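Local structure of post-proline cleaving enzyme (Rickettsia typhi, 4HVT) at residues S217-K222 against E228-L233; K232-P237 against D270-D275; H682-G685 against E690-N693. The protein probably cleaves peptides after proline residues as a serine oligopeptidase, with a beta-propeller domain joined to an alpha/beta-hydrolase domain. All coordinates share one frame; numbering follows the deposited sequence.

Contact 1 (S217-K222 against E228-L233); sequences SLYIWK and EKAKKL
Ile220 and Lys231 form the antiparallel hydrogen-bonded pair of this beta hairpin. Ile220 N reaches Lys231 O at 3.0 Å, and Lys231 N returns to Ile220 O at 3.1 Å. Further along, Leu233 N gives Leu218 O a bond of 2.8 Å. Tyr219 and Lys232 make the non-hydrogen-bonded pair between them.

On the face carrying Tyr219 and Lys232, the lysine CB sits over the phenol ring, 4.1 Å from its centroid, a CH-pi contact. With CG anti to its backbone N (chi1 -177°) and a bend at chi3, the lysine chain passes the ring and brings CE within 3.3 Å of Tyr219 OH. The Ala230 carbonyl lies at the ring's edge, and on this same side the methyl of Ala230 touches Trp221 CD1. On the other face, Leu233 CD1 packs on Ile220 CB at 3.7 Å.

Lys232 NZ gives only a weak bond to Ser217 OG, 3.2 Å long. Its stronger partners are the carboxylates of Glu208 and Glu235, and Glu208 also bonds Tyr219 OH. Two acids close to one ammonium would be expected to keep it charged, so this end of the hairpin couples greasy ring packing to an ionic cluster.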
ATOM      1  N   SER A 217      22.242   3.518   5.278  1.00 10.21           N
ATOM      2  CA  SER A 217      23.320   2.520   5.512  1.00 10.37           C
ATOM      3  C   SER A 217      22.809   1.148   5.800  1.00 10.15           C
ATOM      4  O   SER A 217      21.689   1.028   6.285  1.00 10.30           O
ATOM      5  CB  SER A 217      24.195   2.977   6.671  1.00 10.86           C
ATOM      6  OG  SER A 217      24.752   4.250   6.408  1.00 10.86           O
ATOM      7  N   LEU A 218      23.628   0.128   5.542  1.00  9.90           N
ATOM      8  CA  LEU A 218      23.369  -1.231   5.968  1.00  9.74           C
ATOM      9  C   LEU A 218      24.463  -1.641   6.893  1.00 10.08           C
ATOM     10  O   LEU A 218      25.644  -1.340   6.620  1.00 10.24           O
ATOM     11  CB  LEU A 218      23.386  -2.164   4.746  1.00  9.77           C
ATOM     12  CG  LEU A 218      22.241  -1.970   3.722  1.00  9.66           C
ATOM     13  CD1 LEU A 218      22.402  -2.893   2.501  1.00  9.74           C
ATOM     14  CD2 LEU A 218      20.895  -2.185   4.388  1.00  9.81           C
ATOM     15  N   TYR A 219      24.077  -2.286   7.972  1.00  9.98           N
ATOM     16  CA  TYR A 219      24.961  -2.853   8.995  1.00 10.29           C
ATOM     17  C   TYR A 219      24.719  -4.357   9.135  1.00 10.47           C
ATOM     18  O   TYR A 219      23.571  -4.867   8.998  1.00  9.95           O
ATOM     19  CB  TYR A 219      24.704  -2.215  10.345  1.00 10.67           C
ATOM     20  CG  TYR A 219      25.272  -0.811  10.543  1.00 10.84           C
ATOM     21  CD1 TYR A 219      24.627   0.356  10.033  1.00 10.80           C
ATOM     22  CD2 TYR A 219      26.438  -0.625  11.234  1.00 11.47           C
ATOM     23  CE1 TYR A 219      25.150   1.603  10.235  1.00 11.20           C
ATOM     24  CE2 TYR A 219      26.983   0.668  11.439  1.00 11.87           C
ATOM     25  CZ  TYR A 219      26.360   1.763  10.954  1.00 11.86           C
ATOM     26  OH  TYR A 219      26.954   3.013  11.204  1.00 12.85           O
ATOM     27  N   ILE A 220      25.810  -5.066   9.423  1.00 10.96           N
ATOM     28  CA  ILE A 220      25.744  -6.483   9.797  1.00 11.40           C
ATOM     29  C   ILE A 220      26.055  -6.579  11.300  1.00 11.44           C
ATOM     30  O   ILE A 220      26.974  -5.920  11.818  1.00 11.68           O
ATOM     31  CB  ILE A 220      26.685  -7.345   8.900  1.00 12.10           C
ATOM     32  CG1 ILE A 220      26.519  -8.824   9.135  1.00 12.91           C
ATOM     33  CG2 ILE A 220      28.121  -6.935   9.078  1.00 12.83           C
ATOM     34  CD1 ILE A 220      27.171  -9.699   8.038  1.00 13.02           C
ATOM     35  N   TRP A 221      25.311  -7.430  12.009  1.00 11.29           N
ATOM     36  CA  TRP A 221      25.339  -7.449  13.469  1.00 11.88           C
ATOM     37  C   TRP A 221      25.299  -8.880  13.967  1.00 12.43           C
ATOM     38  O   TRP A 221      24.402  -9.677  13.565  1.00 12.18           O
ATOM     39  CB  TRP A 221      24.171  -6.635  14.015  1.00 11.71           C
ATOM     40  CG  TRP A 221      24.232  -6.314  15.485  1.00 12.03           C
ATOM     41  CD1 TRP A 221      25.343  -6.256  16.284  1.00 12.61           C
ATOM     42  CD2 TRP A 221      23.128  -5.896  16.296  1.00 11.90           C
ATOM     43  NE1 TRP A 221      24.982  -5.931  17.557  1.00 12.97           N
ATOM     44  CE2 TRP A 221      23.622  -5.704  17.592  1.00 12.56           C
ATOM     45  CE3 TRP A 221      21.773  -5.709  16.055  1.00 11.52           C
ATOM     46  CZ2 TRP A 221      22.812  -5.265  18.652  1.00 12.88           C
ATOM     47  CZ3 TRP A 221      20.948  -5.337  17.131  1.00 11.82           C
ATOM     48  CH2 TRP A 221      21.489  -5.127  18.408  1.00 12.49           C
ATOM     49  N   LYS A 222      26.254  -9.204  14.834  1.00 13.50           N
ATOM     50  CA  LYS A 222      26.487 -10.518  15.416  1.00 14.53           C
ATOM     51  C   LYS A 222      25.907 -10.618  16.803  1.00 14.49           C
ATOM     52  O   LYS A 222      25.969  -9.680  17.623  1.00 14.66           O
ATOM     53  CB  LYS A 222      28.011 -10.810  15.494  1.00 16.29           C
ATOM     54  CG  LYS A 222      28.740 -10.860  14.162  1.00 17.62           C
ATOM     55  CD  LYS A 222      30.273 -10.845  14.367  1.00 20.10           C
ATOM     56  CE  LYS A 222      30.816 -12.035  15.107  1.00 23.11           C
ATOM     57  NZ  LYS A 222      30.537 -13.208  14.254  1.00 25.03           N
ATOM     58  N   GLU A 228      26.959  -0.919  18.919  1.00 17.83           N
ATOM     59  CA  GLU A 228      28.135  -0.109  18.617  1.00 19.24           C
ATOM     60  C   GLU A 228      29.251  -0.826  17.938  1.00 19.38           C
ATOM     61  O   GLU A 228      30.127  -0.158  17.343  1.00 20.96           O
ATOM     62  CB  GLU A 228      28.698   0.535  19.904  1.00 20.69           C
ATOM     63  CG  GLU A 228      27.742   1.585  20.436  1.00 21.19           C
ATOM     64  CD  GLU A 228      26.643   1.055  21.359  1.00 22.00           C
ATOM     65  OE1 GLU A 228      26.603  -0.195  21.524  1.00 22.04           O
ATOM     66  OE2 GLU A 228      25.915   1.896  21.995  1.00 21.31           O
ATOM     67  N   LYS A 229      29.254  -2.142  18.027  1.00 19.66           N
ATOM     68  CA  LYS A 229      30.229  -2.965  17.350  1.00 20.45           C
ATOM     69  C   LYS A 229      29.810  -3.432  15.957  1.00 18.97           C
ATOM     70  O   LYS A 229      30.607  -4.047  15.214  1.00 18.60           O
ATOM     71  CB  LYS A 229      30.589  -4.133  18.252  1.00 22.35           C
ATOM     72  CG  LYS A 229      31.334  -3.678  19.509  1.00 25.25           C
ATOM     73  CD  LYS A 229      31.955  -4.877  20.235  1.00 27.95           C
ATOM     74  CE  LYS A 229      32.911  -4.423  21.313  1.00 30.08           C
ATOM     75  NZ  LYS A 229      32.942  -5.385  22.452  1.00 32.43           N
ATOM     76  N   ALA A 230      28.571  -3.150  15.574  1.00 17.56           N
ATOM     77  CA  ALA A 230      28.076  -3.597  14.279  1.00 17.09           C
ATOM     78  C   ALA A 230      28.851  -2.934  13.176  1.00 16.56           C
ATOM     79  O   ALA A 230      29.202  -1.757  13.273  1.00 16.66           O
ATOM     80  CB  ALA A 230      26.585  -3.325  14.142  1.00 15.84           C
ATOM     81  N   LYS A 231      29.101  -3.705  12.120  1.00 16.37           N
ATOM     82  CA  LYS A 231      29.906  -3.268  11.029  1.00 16.93           C
ATOM     83  C   LYS A 231      29.076  -2.713   9.897  1.00 14.87           C
ATOM     84  O   LYS A 231      28.255  -3.384   9.325  1.00 13.42           O
ATOM     85  CB  LYS A 231      30.799  -4.430  10.549  1.00 19.08           C
ATOM     86  CG  LYS A 231      31.758  -4.959  11.607  1.00 22.94           C
ATOM     87  CD  LYS A 231      33.032  -4.125  11.737  1.00 26.68           C
ATOM     88  CE  LYS A 231      34.059  -4.717  12.734  1.00 31.01           C
ATOM     89  NZ  LYS A 231      34.334  -6.169  12.547  1.00 32.97           N
ATOM     90  N   LYS A 232      29.358  -1.479   9.526  1.00 14.40           N
ATOM     91  CA  LYS A 232      28.738  -0.868   8.356  1.00 14.37           C
ATOM     92  C   LYS A 232      29.235  -1.564   7.091  1.00 14.63           C
ATOM     93  O   LYS A 232      30.460  -1.664   6.876  1.00 15.52           O
ATOM     94  CB  LYS A 232      29.032   0.635   8.268  1.00 15.01           C
ATOM     95  CG  LYS A 232      28.302   1.243   7.073  1.00 15.25           C
ATOM     96  CD  LYS A 232      28.400   2.743   7.002  1.00 16.58           C
ATOM     97  CE  LYS A 232      27.531   3.417   7.958  1.00 17.05           C
ATOM     98  NZ  LYS A 232      27.621   4.901   7.652  1.00 16.91           N
ATOM     99  N   LEU A 233      28.317  -2.013   6.244  1.00 14.15           N
ATOM    100  CA  LEU A 233      28.697  -2.653   4.983  1.00 14.88           C
ATOM    101  C   LEU A 233      28.460  -1.831   3.746  1.00 14.43           C
ATOM    102  O   LEU A 233      29.068  -2.120   2.676  1.00 14.06           O
ATOM    103  CB  LEU A 233      27.938  -3.955   4.798  1.00 16.18           C
ATOM    104  CG  LEU A 233      28.232  -5.033   5.831  1.00 17.56           C
ATOM    105  CD1 LEU A 233      27.547  -6.300   5.404  1.00 17.94           C
ATOM    106  CD2 LEU A 233      29.734  -5.277   6.049  1.00 18.42           C
TER

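Contact 2 (K232-P237 against D270-D275); sequences KLFEVP and DNYILD
Phe234 meets Tyr272 and Leu233 meets Leu274 where two sheets of the propeller lie against each other. The backbones stay well apart: even the nearest CA atoms, those of Leu233 and Leu274, are 9.6 Å from each other. No hydrogen bond spans the gap, so side chains alone bridge it.

The aromatic pair comes first. Phe234 presents the far end of its ring, with CZ 3.7 Å from Tyr272 CE1, and its CE1 lies over one face of the tyrosine. The centroids are 5.2 Å apart and the planes are inclined at 57°, an oblique pairing. Phe234 CG stands anti to the backbone N (chi1 -163°), which extends the ring toward the tyrosine; CZ also comes within 3.9 Å of the phenol oxygen, Tyr272 OH.

The aliphatic pair is slighter. One methyl of each leucine takes part, Leu233 CD1 against Leu274 CD2 at 4.0 Å, and the two side chains run at about a right angle to one another.

The salt bridge here lies within segment 232-237, between Lys232 NZ and Glu235 OE1 at 3.1 Å, the ammonium approaching from above the carboxylate plane; Glu208 takes the same ammonium.

Leu233 and Phe234 both face Leu218, a classic beta bulge in the last strand of its four-stranded sheet. Strand 269-275 is an inner strand of the next sheet, flanked by strands 257-263 and 282-285. Leu283 of strand 282-285 touches both aromatic rings, and Ile260 of strand 257-263 packs on Leu274.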
ATOM      1  N   LYS A 232      29.358  -1.479   9.526  1.00 14.40           N
ATOM      2  CA  LYS A 232      28.738  -0.868   8.356  1.00 14.37           C
ATOM      3  C   LYS A 232      29.235  -1.564   7.091  1.00 14.63           C
ATOM      4  O   LYS A 232      30.460  -1.664   6.876  1.00 15.52           O
ATOM      5  CB  LYS A 232      29.032   0.635   8.268  1.00 15.01           C
ATOM      6  CG  LYS A 232      28.302   1.243   7.073  1.00 15.25           C
ATOM      7  CD  LYS A 232      28.400   2.743   7.002  1.00 16.58           C
ATOM      8  CE  LYS A 232      27.531   3.417   7.958  1.00 17.05           C
ATOM      9  NZ  LYS A 232      27.621   4.901   7.652  1.00 16.91           N
ATOM     10  N   LEU A 233      28.317  -2.013   6.244  1.00 14.15           N
ATOM     11  CA  LEU A 233      28.697  -2.653   4.983  1.00 14.88           C
ATOM     12  C   LEU A 233      28.460  -1.831   3.746  1.00 14.43           C
ATOM     13  O   LEU A 233      29.068  -2.120   2.676  1.00 14.06           O
ATOM     14  CB  LEU A 233      27.938  -3.955   4.798  1.00 16.18           C
ATOM     15  CG  LEU A 233      28.232  -5.033   5.831  1.00 17.56           C
ATOM     16  CD1 LEU A 233      27.547  -6.300   5.404  1.00 17.94           C
ATOM     17  CD2 LEU A 233      29.734  -5.277   6.049  1.00 18.42           C
ATOM     18  N   PHE A 234      27.557  -0.850   3.818  1.00 13.77           N
ATOM     19  CA  PHE A 234      27.137  -0.180   2.600  1.00 14.79           C
ATOM     20  C   PHE A 234      26.505   1.139   2.990  1.00 14.56           C
ATOM     21  O   PHE A 234      25.867   1.200   4.026  1.00 13.29           O
ATOM     22  CB  PHE A 234      26.163  -1.028   1.769  1.00 16.32           C
ATOM     23  CG  PHE A 234      26.043  -0.534   0.361  1.00 19.13           C
ATOM     24  CD1 PHE A 234      27.152  -0.572  -0.495  1.00 23.02           C
ATOM     25  CD2 PHE A 234      24.880   0.111  -0.070  1.00 21.17           C
ATOM     26  CE1 PHE A 234      27.086  -0.030  -1.802  1.00 24.95           C
ATOM     27  CE2 PHE A 234      24.795   0.636  -1.336  1.00 21.73           C
ATOM     28  CZ  PHE A 234      25.884   0.571  -2.213  1.00 24.87           C
ATOM     29  N   GLU A 235      26.755   2.181   2.179  1.00 15.03           N
ATOM     30  CA  GLU A 235      26.126   3.484   2.382  1.00 15.94           C
ATOM     31  C   GLU A 235      25.782   4.094   1.048  1.00 15.11           C
ATOM     32  O   GLU A 235      26.549   3.960   0.074  1.00 16.72           O
ATOM     33  CB  GLU A 235      27.017   4.427   3.185  1.00 18.39           C
ATOM     34  CG  GLU A 235      26.381   5.769   3.470  1.00 21.78           C
ATOM     35  CD  GLU A 235      27.366   6.770   4.096  1.00 25.80           C
ATOM     36  OE1 GLU A 235      28.115   6.380   5.005  1.00 28.04           O
ATOM     37  OE2 GLU A 235      27.373   7.940   3.669  1.00 30.86           O
ATOM     38  N   VAL A 236      24.594   4.687   0.933  1.00 13.20           N
ATOM     39  CA  VAL A 236      24.268   5.413  -0.302  1.00 12.79           C
ATOM     40  C   VAL A 236      24.409   6.931  -0.128  1.00 12.84           C
ATOM     41  O   VAL A 236      24.290   7.476   0.985  1.00 12.41           O
ATOM     42  CB  VAL A 236      22.825   5.099  -0.798  1.00 12.22           C
ATOM     43  CG1 VAL A 236      22.651   3.632  -1.168  1.00 12.32           C
ATOM     44  CG2 VAL A 236      21.802   5.522   0.218  1.00 12.01           C
ATOM     45  N   PRO A 237      24.612   7.657  -1.255  1.00 13.83           N
ATOM     46  CA  PRO A 237      24.603   9.115  -1.163  1.00 14.46           C
ATOM     47  C   PRO A 237      23.288   9.687  -0.633  1.00 14.75           C
ATOM     48  O   PRO A 237      22.211   9.095  -0.782  1.00 13.79           O
ATOM     49  CB  PRO A 237      24.819   9.560  -2.638  1.00 14.70           C
ATOM     50  CG  PRO A 237      25.478   8.398  -3.304  1.00 14.70           C
ATOM     51  CD  PRO A 237      24.810   7.208  -2.633  1.00 14.10           C
ATOM     52  N   ASP A 270      20.607   1.087  -8.205  1.00 10.92           N
ATOM     53  CA  ASP A 270      21.838   0.317  -8.220  1.00 11.26           C
ATOM     54  C   ASP A 270      21.599  -0.894  -7.339  1.00 10.43           C
ATOM     55  O   ASP A 270      21.318  -0.741  -6.182  1.00 10.19           O
ATOM     56  CB  ASP A 270      23.013   1.059  -7.589  1.00 12.60           C
ATOM     57  CG  ASP A 270      23.410   2.281  -8.336  1.00 14.20           C
ATOM     58  OD1 ASP A 270      23.245   2.318  -9.586  1.00 16.65           O
ATOM     59  OD2 ASP A 270      23.962   3.158  -7.655  1.00 15.19           O
ATOM     60  N   ASN A 271      21.735  -2.090  -7.892  1.00  9.95           N
ATOM     61  CA  ASN A 271      21.468  -3.315  -7.137  1.00  9.56           C
ATOM     62  C   ASN A 271      22.735  -4.189  -7.106  1.00  9.39           C
ATOM     63  O   ASN A 271      23.580  -4.150  -8.038  1.00  9.27           O
ATOM     64  CB  ASN A 271      20.344  -4.135  -7.772  1.00  9.64           C
ATOM     65  CG  ASN A 271      19.020  -3.450  -7.752  1.00  9.77           C
ATOM     66  OD1 ASN A 271      18.632  -2.941  -6.755  1.00  9.80           O
ATOM     67  ND2 ASN A 271      18.322  -3.478  -8.849  1.00 10.22           N
ATOM     68  N   TYR A 272      22.882  -4.959  -6.047  1.00  9.27           N
ATOM     69  CA  TYR A 272      24.057  -5.769  -5.827  1.00  9.87           C
ATOM     70  C   TYR A 272      23.705  -7.138  -5.209  1.00  9.67           C
ATOM     71  O   TYR A 272      22.709  -7.299  -4.552  1.00  9.08           O
ATOM     72  CB  TYR A 272      25.032  -5.122  -4.828  1.00 10.16           C
ATOM     73  CG  TYR A 272      25.398  -3.692  -5.168  1.00 10.65           C
ATOM     74  CD1 TYR A 272      24.529  -2.646  -4.926  1.00 10.93           C
ATOM     75  CD2 TYR A 272      26.644  -3.427  -5.682  1.00 11.75           C
ATOM     76  CE1 TYR A 272      24.900  -1.349  -5.242  1.00 11.39           C
ATOM     77  CE2 TYR A 272      27.000  -2.133  -6.007  1.00 12.08           C
ATOM     78  CZ  TYR A 272      26.088  -1.126  -5.780  1.00 12.25           C
ATOM     79  OH  TYR A 272      26.461   0.197  -6.098  1.00 13.99           O
ATOM     80  N   ILE A 273      24.591  -8.087  -5.434  1.00  9.77           N
ATOM     81  CA  ILE A 273      24.572  -9.296  -4.660  1.00 10.14           C
ATOM     82  C   ILE A 273      25.651  -9.204  -3.620  1.00 10.49           C
ATOM     83  O   ILE A 273      26.820  -9.006  -3.963  1.00 10.22           O
ATOM     84  CB  ILE A 273      24.844 -10.562  -5.521  1.00 10.51           C
ATOM     85  CG1 ILE A 273      23.771 -10.687  -6.614  1.00 10.57           C
ATOM     86  CG2 ILE A 273      24.805 -11.844  -4.681  1.00 10.91           C
ATOM     87  CD1 ILE A 273      24.013 -11.855  -7.526  1.00 11.03           C
ATOM     88  N   LEU A 274      25.273  -9.385  -2.366  1.00 10.67           N
ATOM     89  CA  LEU A 274      26.234  -9.522  -1.241  1.00 11.42           C
ATOM     90  C   LEU A 274      26.262 -11.005  -0.906  1.00 12.16           C
ATOM     91  O   LEU A 274      25.235 -11.623  -0.534  1.00 11.58           O
ATOM     92  CB  LEU A 274      25.812  -8.742  -0.030  1.00 11.21           C
ATOM     93  CG  LEU A 274      26.645  -8.923   1.213  1.00 12.07           C
ATOM     94  CD1 LEU A 274      27.988  -8.215   1.136  1.00 12.99           C
ATOM     95  CD2 LEU A 274      25.881  -8.422   2.391  1.00 12.11           C
ATOM     96  N   ASP A 275      27.428 -11.616  -1.074  1.00 13.81           N
ATOM     97  CA  ASP A 275      27.577 -13.034  -0.818  1.00 14.95           C
ATOM     98  C   ASP A 275      28.271 -13.159   0.543  1.00 15.83           C
ATOM     99  O   ASP A 275      29.386 -12.562   0.724  1.00 16.66           O
ATOM    100  CB  ASP A 275      28.448 -13.634  -1.928  1.00 16.33           C
ATOM    101  CG  ASP A 275      28.313 -15.092  -2.068  1.00 17.94           C
ATOM    102  OD1 ASP A 275      28.062 -15.742  -1.050  1.00 17.87           O
ATOM    103  OD2 ASP A 275      28.588 -15.607  -3.199  1.00 20.11           O
TER

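Contact 3 (H682-G685 against E690-N693); sequences HGSG and ESAN
Ser684 and Ser691 meet through their hydroxyls, OG to OG at 2.8 Å, a hydrogen bond in which either oxygen could be the donor. This is the tight part of the contact. Ser691 holds its OG anti to the backbone N (chi1 -175°), directing it from the helix to the loop. Ser684 OG is set between its own N and carbonyl carbon (chi1 73°) and also lies 3.6 Å from Ser691 CB. A second link joins the same residues: Ser691 CA points its hydrogen at Ser684 O, 3.5 Å away, with an angle of 159° at the hydrogen. The absence of a side chain on Gly685 lets the backbones draw close, its CA only 4.2 Å from Ser691 CA.

The looser side belongs to Glu690. Its CB rests 4.0 Å from Gly685 CA, but the chain then bends at chi2 and carries the carboxylate away from the loop, leaving a light, partly exposed margin.

His682 bonds Asp649 through ND1 and Ser566 through NE2, consistent with the catalytic triad of a serine peptidase. It lies within the loop that runs from strand 672-677, the edge of the mixed sheet, to helix 688-706. Tyr694 and Phe695 of this helix also touch Ser684, while Phe67 of helix 56-67 packs against Ser691.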
ATOM      1  N   HIS A 682       0.309   7.802   8.299  1.00 15.75           N
ATOM      2  CA  HIS A 682      -0.176   7.881   6.925  1.00 15.85           C
ATOM      3  C   HIS A 682      -1.230   6.794   6.657  1.00 17.47           C
ATOM      4  O   HIS A 682      -0.974   5.823   5.961  1.00 18.77           O
ATOM      5  CB  HIS A 682       0.976   7.768   5.951  1.00 15.18           C
ATOM      6  CG  HIS A 682       0.677   8.285   4.587  1.00 14.33           C
ATOM      7  ND1 HIS A 682       0.341   9.605   4.348  1.00 14.24           N
ATOM      8  CD2 HIS A 682       0.725   7.672   3.376  1.00 14.16           C
ATOM      9  CE1 HIS A 682       0.154   9.770   3.050  1.00 14.27           C
ATOM     10  NE2 HIS A 682       0.409   8.617   2.435  1.00 14.20           N
ATOM     11  N   GLY A 683      -2.392   6.962   7.246  1.00 17.93           N
ATOM     12  CA  GLY A 683      -3.471   5.972   7.152  1.00 18.44           C
ATOM     13  C   GLY A 683      -4.655   6.341   8.002  1.00 19.51           C
ATOM     14  O   GLY A 683      -4.700   7.439   8.532  1.00 18.36           O
ATOM     15  N   SER A 684      -5.582   5.401   8.180  1.00 19.86           N
ATOM     16  CA  SER A 684      -6.867   5.693   8.840  1.00 21.42           C
ATOM     17  C   SER A 684      -6.862   5.552  10.359  1.00 22.44           C
ATOM     18  O   SER A 684      -7.807   5.948  11.011  1.00 23.64           O
ATOM     19  CB  SER A 684      -7.927   4.757   8.292  1.00 21.74           C
ATOM     20  OG  SER A 684      -7.752   3.424   8.772  1.00 21.91           O
ATOM     21  N   GLY A 685      -5.811   4.947  10.919  1.00 22.77           N
ATOM     22  CA  GLY A 685      -5.740   4.772  12.371  1.00 23.46           C
ATOM     23  C   GLY A 685      -4.767   3.644  12.675  1.00 23.82           C
ATOM     24  O   GLY A 685      -4.752   2.627  11.989  1.00 27.27           O
ATOM     25  N   GLU A 690      -9.330   3.467  16.557  1.00 18.84           N
ATOM     26  CA  GLU A 690      -9.115   4.712  15.840  1.00 19.40           C
ATOM     27  C   GLU A 690      -9.538   4.650  14.373  1.00 18.16           C
ATOM     28  O   GLU A 690     -10.129   5.622  13.871  1.00 18.42           O
ATOM     29  CB  GLU A 690      -7.649   5.130  15.898  1.00 20.39           C
ATOM     30  CG  GLU A 690      -7.223   5.554  17.283  1.00 23.04           C
ATOM     31  CD  GLU A 690      -7.961   6.812  17.721  1.00 25.84           C
ATOM     32  OE1 GLU A 690      -7.961   7.802  16.969  1.00 28.68           O
ATOM     33  OE2 GLU A 690      -8.583   6.802  18.793  1.00 28.95           O
ATOM     34  N   SER A 691      -9.266   3.526  13.697  1.00 16.72           N
ATOM     35  CA  SER A 691      -9.710   3.356  12.312  1.00 16.59           C
ATOM     36  C   SER A 691     -11.231   3.369  12.256  1.00 17.26           C
ATOM     37  O   SER A 691     -11.836   4.015  11.410  1.00 16.89           O
ATOM     38  CB  SER A 691      -9.164   2.063  11.736  1.00 16.90           C
ATOM     39  OG  SER A 691      -9.491   1.943  10.358  1.00 18.09           O
ATOM     40  N   ALA A 692     -11.844   2.658  13.178  1.00 17.11           N
ATOM     41  CA  ALA A 692     -13.296   2.622  13.258  1.00 17.96           C
ATOM     42  C   ALA A 692     -13.876   4.042  13.393  1.00 18.55           C
ATOM     43  O   ALA A 692     -14.797   4.418  12.649  1.00 18.81           O
ATOM     44  CB  ALA A 692     -13.735   1.736  14.405  1.00 18.33           C
ATOM     45  N   ASN A 693     -13.305   4.827  14.297  1.00 19.15           N
ATOM     46  CA  ASN A 693     -13.778   6.200  14.491  1.00 20.00           C
ATOM     47  C   ASN A 693     -13.571   7.063  13.241  1.00 19.12           C
ATOM     48  O   ASN A 693     -14.419   7.873  12.891  1.00 18.72           O
ATOM     49  CB  ASN A 693     -13.119   6.771  15.731  1.00 21.59           C
ATOM     50  CG  ASN A 693     -13.659   8.147  16.093  1.00 23.65           C
ATOM     51  OD1 ASN A 693     -14.771   8.297  16.567  1.00 26.59           O
ATOM     52  ND2 ASN A 693     -12.868   9.148  15.832  1.00 25.35           N
TER

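Followed from the N terminus, contact 1 comes first and closes the short turn of a hairpin, joining strand 217-222 to strand 231-235 at the edge of one propeller sheet. Contact 2 starts from the same strand, sharing Lys232 and Leu233, and closes a longer loop that carries strand 242-247 and strand 257-263 before returning at 269-275. The two are thus chained rather than nested: one works within a sheet, the other between neighbouring sheets. Contact 3 follows much later, separate from both, and holds the loop after strand 672-677 to the start of helix 688-706 in the hydrolase domain. Its nearest atoms are about 22 Å from contact 1 and about 21 Å from contact 2.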